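Local coordinates for protein probable acetyltransferases (Chromobacterium violaceum, PDB 3PZJ) that probably transfers an acetyl group, as a member of the GNAT family, perhaps to the N-terminal serine or alanine of proteins, at residues A[42-46]-A[47-51]; A[76-79]-A[80-84]; A[169-173]-A[174-178]. One frame throughout, in Å; residues are numbered along the deposited sequence.

Contact 1: residues A[42-46]-A[47-51]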
loop_
_atom_site.group_PDB
_atom_site.type_symbol
_atom_site.label_atom_id
_atom_site.label_comp_id
_atom_site.label_asym_id
_atom_site.label_seq_id
_atom_site.Cartn_x
_atom_site.Cartn_y
_atom_site.Cartn_z
ATOM N N GLN A 42 -18.941 -15.065 8.630
ATOM C CA GLN A 42 -19.963 -14.919 7.649
ATOM C C GLN A 42 -19.703 -13.687 6.843
ATOM O O GLN A 42 -19.471 -12.625 7.416
ATOM C CB GLN A 42 -21.362 -14.787 8.307
ATOM C CG GLN A 42 -21.736 -15.927 9.213
ATOM C CD GLN A 42 -22.236 -17.169 8.502
ATOM O OE1 GLN A 42 -22.687 -17.112 7.349
ATOM N NE2 GLN A 42 -22.195 -18.334 9.214
ATOM N N PRO A 43 -19.840 -13.781 5.533
ATOM C CA PRO A 43 -19.699 -12.599 4.717
ATOM C C PRO A 43 -20.575 -11.486 5.173
ATOM O O PRO A 43 -21.796 -11.670 5.349
ATOM C CB PRO A 43 -20.066 -13.077 3.338
ATOM C CG PRO A 43 -19.793 -14.595 3.372
ATOM C CD PRO A 43 -20.078 -15.005 4.729
ATOM N N LEU A 44 -20.005 -10.294 5.303
ATOM C CA LEU A 44 -20.723 -9.274 5.972
ATOM C C LEU A 44 -21.765 -8.765 4.978
ATOM O O LEU A 44 -21.506 -8.589 3.800
ATOM C CB LEU A 44 -19.765 -8.162 6.510
ATOM C CG LEU A 44 -20.458 -7.130 7.400
ATOM C CD1 LEU A 44 -19.552 -6.654 8.565
ATOM C CD2 LEU A 44 -20.790 -6.057 6.505
ATOM N N ASP A 45 -22.932 -8.483 5.489
ATOM C CA ASP A 45 -24.024 -7.955 4.689
ATOM C C ASP A 45 -24.349 -6.590 5.328
ATOM O O ASP A 45 -25.058 -6.522 6.248
ATOM C CB ASP A 45 -25.160 -8.962 4.725
ATOM C CG ASP A 45 -26.355 -8.545 3.912
ATOM O OD1 ASP A 45 -26.512 -7.361 3.579
ATOM O OD2 ASP A 45 -27.181 -9.400 3.695
ATOM N N ALA A 46 -23.681 -5.545 4.877
ATOM C CA ALA A 46 -23.584 -4.261 5.640
ATOM C C ALA A 46 -24.945 -3.799 6.166
ATOM O O ALA A 46 -25.108 -3.555 7.374
ATOM C CB ALA A 46 -22.892 -3.142 4.783
ATOM N N PRO A 47 -25.937 -3.749 5.289
ATOM C CA PRO A 47 -27.263 -3.329 5.762
ATOM C C PRO A 47 -28.044 -4.350 6.635
ATOM O O PRO A 47 -29.000 -3.928 7.340
ATOM C CB PRO A 47 -28.027 -3.016 4.463
ATOM C CG PRO A 47 -27.094 -3.271 3.335
ATOM C CD PRO A 47 -25.928 -4.050 3.848
ATOM N N ARG A 48 -27.723 -5.644 6.541
ATOM C CA ARG A 48 -28.413 -6.649 7.416
ATOM C C ARG A 48 -27.747 -6.756 8.816
ATOM O O ARG A 48 -28.432 -6.757 9.836
ATOM C CB ARG A 48 -28.393 -8.041 6.828
ATOM C CG ARG A 48 -28.773 -9.128 7.910
ATOM C CD ARG A 48 -29.090 -10.508 7.306
ATOM N NE ARG A 48 -28.557 -11.565 8.195
ATOM C CZ ARG A 48 -27.535 -12.375 7.912
ATOM N NH1 ARG A 48 -26.904 -12.292 6.730
ATOM N NH2 ARG A 48 -27.137 -13.281 8.816
ATOM N N HIS A 49 -26.426 -6.943 8.830
ATOM C CA HIS A 49 -25.631 -7.201 10.044
ATOM C C HIS A 49 -25.351 -5.901 10.792
ATOM O O HIS A 49 -24.997 -5.915 11.990
ATOM C CB HIS A 49 -24.241 -7.741 9.654
ATOM C CG HIS A 49 -24.219 -9.181 9.259
ATOM N ND1 HIS A 49 -24.708 -10.188 10.074
ATOM C CD2 HIS A 49 -23.733 -9.791 8.155
ATOM C CE1 HIS A 49 -24.539 -11.353 9.464
ATOM N NE2 HIS A 49 -23.982 -11.136 8.286
ATOM N N GLY A 50 -25.513 -4.799 10.074
ATOM C CA GLY A 50 -25.201 -3.444 10.510
ATOM C C GLY A 50 -25.685 -3.028 11.900
ATOM O O GLY A 50 -24.890 -2.547 12.700
ATOM N N ALA A 51 -26.988 -3.124 12.177
ATOM C CA ALA A 51 -27.529 -2.664 13.489
ATOM C C ALA A 51 -26.994 -3.486 14.665
ATOM O O ALA A 51 -26.644 -2.927 15.687
ATOM C CB ALA A 51 -29.089 -2.666 13.478
#
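His49 folds back from the first turn of helix 46-58 onto the chain that leads into it, and its imidazole lies beside the backbone of Pro43 to Asp45. With CG beside its own backbone N (chi1 -78°), the ring turns toward strand 39-43 and sets CD2 3.1 Å from Asp45 N, in the plane of the ring and at its edge. The same carbon is 3.8 Å from Leu44 CA, and NE2 comes 3.7 Å from Pro43 O, again near the ring plane.

Asp45 is the N-cap residue. Its CG stands anti to the backbone N (chi1 -179°), and the carboxylate lies across the start of the helix, where OD1 is 3.4 Å from Pro47 CD and CG is 3.6 Å from Arg48 CB. The guanidinium of Arg48, carried back by a chain bent at chi3, has Asp45 OD2 near its plane, but NH1 stays 4.2 Å from OD2, beyond a salt bridge; the two flat groups are turned 81° apart. His49 CE1 sits above one face of the guanidinium, displaced toward its rim. The first turn closes through His49 N, which donates to Asp45 O at 3.0 Å almost straight on.

The strand end pairs with strand 92-98, where Leu44 meets Leu93 and Val95 and His49 also touches Val95; Leu44 and Ala46 reach Leu82 of helix 75-87.

Contact 2: residues A[76-79]-A[80-84]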
loop_
_atom_site.group_PDB
_atom_site.type_symbol
_atom_site.label_atom_id
_atom_site.label_comp_id
_atom_site.label_asym_id
_atom_site.label_seq_id
_atom_site.Cartn_x
_atom_site.Cartn_y
_atom_site.Cartn_z
ATOM N N ASP A 76 -27.334 4.613 11.272
ATOM C CA ASP A 76 -27.209 4.936 9.861
ATOM C C ASP A 76 -25.790 5.324 9.503
ATOM O O ASP A 76 -25.296 5.041 8.355
ATOM C CB ASP A 76 -28.173 6.049 9.409
ATOM C CG ASP A 76 -29.648 5.596 9.406
ATOM O OD1 ASP A 76 -29.926 4.446 9.811
ATOM O OD2 ASP A 76 -30.513 6.397 8.987
ATOM N N ALA A 77 -25.117 6.014 10.410
ATOM C CA ALA A 77 -23.727 6.450 10.085
ATOM C C ALA A 77 -22.837 5.239 9.968
ATOM O O ALA A 77 -21.954 5.156 9.087
ATOM C CB ALA A 77 -23.182 7.421 11.108
ATOM N N PHE A 78 -23.092 4.267 10.818
ATOM C CA PHE A 78 -22.281 3.059 10.858
ATOM C C PHE A 78 -22.548 2.138 9.661
ATOM O O PHE A 78 -21.629 1.599 9.062
ATOM C CB PHE A 78 -22.404 2.330 12.168
ATOM C CG PHE A 78 -21.651 1.074 12.216
ATOM C CD1 PHE A 78 -20.288 1.086 12.318
ATOM C CD2 PHE A 78 -22.311 -0.149 12.151
ATOM C CE1 PHE A 78 -19.559 -0.102 12.320
ATOM C CE2 PHE A 78 -21.612 -1.318 12.147
ATOM C CZ PHE A 78 -20.189 -1.280 12.286
ATOM N N ILE A 79 -23.791 2.047 9.265
ATOM C CA ILE A 79 -24.165 1.278 8.105
ATOM C C ILE A 79 -23.601 1.927 6.870
ATOM O O ILE A 79 -23.073 1.252 5.990
ATOM C CB ILE A 79 -25.663 1.137 8.047
ATOM C CG1 ILE A 79 -26.076 0.126 9.121
ATOM C CG2 ILE A 79 -26.151 0.659 6.682
ATOM C CD1 ILE A 79 -27.486 -0.036 9.224
ATOM N N THR A 80 -23.610 3.238 6.837
ATOM C CA THR A 80 -23.060 3.970 5.705
ATOM C C THR A 80 -21.548 3.681 5.556
ATOM O O THR A 80 -21.099 3.263 4.481
ATOM C CB THR A 80 -23.282 5.481 5.794
ATOM O OG1 THR A 80 -24.693 5.781 5.770
ATOM C CG2 THR A 80 -22.627 6.181 4.613
ATOM N N TRP A 81 -20.812 3.807 6.665
ATOM C CA TRP A 81 -19.369 3.451 6.731
ATOM C C TRP A 81 -19.114 2.035 6.279
ATOM O O TRP A 81 -18.202 1.770 5.475
ATOM C CB TRP A 81 -18.779 3.717 8.154
ATOM C CG TRP A 81 -17.394 3.304 8.221
ATOM C CD1 TRP A 81 -16.296 3.960 7.729
ATOM C CD2 TRP A 81 -16.936 2.094 8.735
ATOM N NE1 TRP A 81 -15.166 3.215 7.969
ATOM C CE2 TRP A 81 -15.538 2.054 8.547
ATOM C CE3 TRP A 81 -17.575 1.003 9.324
ATOM C CZ2 TRP A 81 -14.766 1.003 8.988
ATOM C CZ3 TRP A 81 -16.801 -0.069 9.732
ATOM C CH2 TRP A 81 -15.399 -0.051 9.561
ATOM N N LEU A 82 -19.921 1.078 6.750
ATOM C CA LEU A 82 -19.708 -0.315 6.429
ATOM C C LEU A 82 -19.859 -0.533 5.003
ATOM O O LEU A 82 -19.001 -1.157 4.391
ATOM C CB LEU A 82 -20.746 -1.296 7.073
ATOM C CG LEU A 82 -20.445 -1.919 8.412
ATOM C CD1 LEU A 82 -21.632 -2.745 8.809
ATOM C CD2 LEU A 82 -19.096 -2.751 8.489
ATOM N N ALA A 83 -20.971 -0.026 4.456
ATOM C CA ALA A 83 -21.297 -0.170 3.055
ATOM C C ALA A 83 -20.233 0.417 2.167
ATOM O O ALA A 83 -19.842 -0.259 1.259
ATOM C CB ALA A 83 -22.637 0.468 2.746
ATOM N N LEU A 84 -19.777 1.651 2.396
ATOM C CA LEU A 84 -18.691 2.245 1.600
ATOM C C LEU A 84 -17.345 1.499 1.790
ATOM O O LEU A 84 -16.520 1.407 0.845
ATOM C CB LEU A 84 -18.501 3.729 1.947
ATOM C CG LEU A 84 -19.684 4.655 1.695
ATOM C CD1 LEU A 84 -19.462 6.085 2.180
ATOM C CD2 LEU A 84 -20.014 4.627 0.192
#
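The aromatic contact joins Phe78 to Trp81, three residues on along helix 75-87. Both side chains have CG anti to the backbone N (chi1 177° in each), which sends them to the same side of the helix, where they cross at a slant. The ring planes lie 29° apart but are slid past each other, with centroids 5.8 Å apart, leaving little overlap. Phe78 CE1 meets Trp81 CE3 at 3.8 Å, an oblique approach and not a stack.

The aliphatic contact falls one residue further along. Leu82 places CG over one face of the Phe78 ring, a CH-pi contact 4.3 Å from the centroid, while its CD1 comes within 3.6 Å of Phe78 CE2. The indole rim and the leucine branch thus both approach the phenyl from the same side of its plane, from different directions.

Polar contacts are mostly the helix's own i to i+4 bonds, among them Trp81 N to Ala77 O and Leu82 N to Phe78 O. Asp76 O is gripped twice by one residue: Thr80 N donates at 2.9 Å, and Thr80 OG1 donates to Asp76 O at 2.8 Å from the opposite face of the carbonyl plane. OG1 sits beside its own backbone N (chi1 -63°), which brings the hydroxyl back over the preceding turn.

Phe72, Tyr69 and Phe107 extend the aromatic group, and Leu53 and Phe54 of helix 46-58 meet Phe78. The chemistry is therefore divided: an apolar side of the helix faces the fold through carbon contacts, while the exposed Thr80 spends its hydroxyl on a backbone carbonyl.

Contact 3: residues A[169-173]-A[174-178]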
loop_
_atom_site.group_PDB
_atom_site.type_symbol
_atom_site.label_atom_id
_atom_site.label_comp_id
_atom_site.label_asym_id
_atom_site.label_seq_id
_atom_site.Cartn_x
_atom_site.Cartn_y
_atom_site.Cartn_z
ATOM N N ALA A 169 0.800 -6.358 19.966
ATOM C CA ALA A 169 1.129 -7.535 20.773
ATOM C C ALA A 169 0.323 -8.699 20.243
ATOM O O ALA A 169 0.825 -9.842 20.153
ATOM C CB ALA A 169 0.825 -7.272 22.277
ATOM N N ALA A 170 -0.895 -8.405 19.799
ATOM C CA ALA A 170 -1.687 -9.403 19.106
ATOM C C ALA A 170 -1.001 -9.920 17.843
ATOM O O ALA A 170 -0.936 -11.096 17.614
ATOM C CB ALA A 170 -3.145 -8.849 18.729
ATOM N N ALA A 171 -0.570 -9.028 16.990
ATOM C CA ALA A 171 0.163 -9.458 15.802
ATOM C C ALA A 171 1.305 -10.410 16.142
ATOM O O ALA A 171 1.470 -11.493 15.569
ATOM C CB ALA A 171 0.675 -8.217 14.998
ATOM N N ARG A 172 2.122 -10.008 17.096
ATOM C CA ARG A 172 3.257 -10.859 17.479
ATOM C C ARG A 172 2.800 -12.196 18.072
ATOM O O ARG A 172 3.402 -13.228 17.789
ATOM C CB ARG A 172 4.217 -10.089 18.417
ATOM C CG ARG A 172 5.040 -9.065 17.719
ATOM C CD ARG A 172 5.790 -8.168 18.721
ATOM N NE ARG A 172 6.641 -7.103 18.200
ATOM C CZ ARG A 172 7.806 -7.283 17.570
ATOM N NH1 ARG A 172 8.287 -8.482 17.321
ATOM N NH2 ARG A 172 8.515 -6.246 17.221
ATOM N N ARG A 173 1.722 -12.172 18.811
ATOM C CA ARG A 173 1.196 -13.347 19.454
ATOM C C ARG A 173 0.719 -14.311 18.375
ATOM O O ARG A 173 0.903 -15.463 18.502
ATOM C CB ARG A 173 0.075 -12.927 20.379
ATOM C CG ARG A 173 -0.511 -13.995 21.182
ATOM C CD ARG A 173 -1.229 -13.519 22.396
ATOM N NE ARG A 173 -2.177 -12.473 22.134
ATOM C CZ ARG A 173 -2.105 -11.253 22.658
ATOM N NH1 ARG A 173 -3.033 -10.388 22.389
ATOM N NH2 ARG A 173 -1.119 -10.909 23.479
ATOM N N PHE A 174 0.137 -13.785 17.319
ATOM C CA PHE A 174 -0.346 -14.598 16.181
ATOM C C PHE A 174 0.756 -15.116 15.285
ATOM O O PHE A 174 0.545 -15.984 14.460
ATOM C CB PHE A 174 -1.391 -13.816 15.376
ATOM C CG PHE A 174 -2.655 -13.497 16.144
ATOM C CD1 PHE A 174 -3.187 -14.376 17.093
ATOM C CD2 PHE A 174 -3.278 -12.290 15.974
ATOM C CE1 PHE A 174 -4.381 -14.051 17.809
ATOM C CE2 PHE A 174 -4.465 -11.951 16.672
ATOM C CZ PHE A 174 -5.008 -12.819 17.601
ATOM N N GLY A 175 1.946 -14.598 15.436
ATOM C CA GLY A 175 3.087 -15.079 14.705
ATOM C C GLY A 175 3.469 -14.222 13.486
ATOM O O GLY A 175 4.282 -14.651 12.703
ATOM N N PHE A 176 2.868 -13.052 13.307
ATOM C CA PHE A 176 3.361 -12.075 12.339
ATOM C C PHE A 176 4.728 -11.572 12.809
ATOM O O PHE A 176 4.980 -11.460 14.043
ATOM C CB PHE A 176 2.409 -10.875 12.244
ATOM C CG PHE A 176 1.037 -11.201 11.700
ATOM C CD1 PHE A 176 0.761 -11.083 10.358
ATOM C CD2 PHE A 176 -0.018 -11.619 12.559
ATOM C CE1 PHE A 176 -0.532 -11.327 9.854
ATOM C CE2 PHE A 176 -1.317 -11.904 12.033
ATOM C CZ PHE A 176 -1.535 -11.753 10.724
ATOM N N GLN A 177 5.594 -11.251 11.858
ATOM C CA GLN A 177 6.888 -10.695 12.153
ATOM C C GLN A 177 6.859 -9.203 11.955
ATOM O O GLN A 177 6.311 -8.728 10.933
ATOM C CB GLN A 177 7.905 -11.266 11.165
ATOM C CG GLN A 177 8.055 -12.786 11.154
ATOM C CD GLN A 177 8.291 -13.326 12.558
ATOM O OE1 GLN A 177 7.482 -14.114 13.100
ATOM N NE2 GLN A 177 9.367 -12.856 13.175
ATOM N N PHE A 178 7.559 -8.477 12.820
ATOM C CA PHE A 178 7.647 -7.020 12.683
ATOM C C PHE A 178 8.583 -6.672 11.584
ATOM O O PHE A 178 9.709 -7.211 11.559
ATOM C CB PHE A 178 8.144 -6.380 14.012
ATOM C CG PHE A 178 8.301 -4.918 13.937
ATOM C CD1 PHE A 178 7.224 -4.113 13.689
ATOM C CD2 PHE A 178 9.562 -4.349 14.011
ATOM C CE1 PHE A 178 7.409 -2.670 13.563
ATOM C CE2 PHE A 178 9.754 -2.944 13.888
ATOM C CZ PHE A 178 8.651 -2.123 13.677
HETATM O O HOH W 1 5.615 -13.029 15.921
#
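A Schellman motif ends helix 165-174 and turns the chain into strand 177-188. Ala171 O receives Phe176 N at 3.1 Å, the bond from five residues ahead that marks the motif, and a weak one from Gly175 N. Gly175 N also donates to Arg172 O at 3.1 Å, coming from above the carbonyl plane. A water donates to Arg172 O as well; its very short approach to Phe176 O leaves that second link doubtful. Gly175 makes the turn with a positive phi of 100°, a conformation glycine adopts readily.

The side chains on either side of the glycine fold back on the last turn. Phe174, with CG beside its backbone N (chi1 -64°), lays its ring obliquely against the Ala170 peptide, CD2 3.1 Å from Ala170 O; CE2 is 3.9 Å from Ala170 CB. Phe176 presents a ring edge to the helix, with CD2 3.4 Å from Ala171 O in the plane of the ring. Further along, the extended chain of Arg172 carries its guanidinium over to the strand, where Phe178 CB lies over one of its faces, 3.2 Å from NH2. The planes of that guanidinium and the Phe178 ring are 36° apart.

Phe174 packs on Thr138 and Val141 of helix 135-150, and Phe176 on Leu145 of that helix and Phe198 of strand 191-201. A Schellman C-cap with glycine at C' is a common way to end a helix, and here it forms the helix-to-strand connection into a strand at the edge of the GNAT sheet within this chain.

Overall arrangement
From the N terminus, contact 1 (42-51) comes first, closing the turn between strand 39-43 and helix 46-58. Contact 2 (76-84) follows within helix 75-87 and closes no loop of its own, while contact 3 (169-178) closes the turn from helix 165-174 into strand 177-188. The three lie in series, none nested or crossed. Contacts 1 and 2 touch where the successive helices 46-58 and 75-87 pack, with Ala46 CB 3.6 Å from Leu82 CB and Gly50 CA 3.9 Å from Ile79 CG1. Contact 3 sits beyond the chain's centre, its centre 28 Å from that of contact 1, yet both adjoin the same mixed sheet.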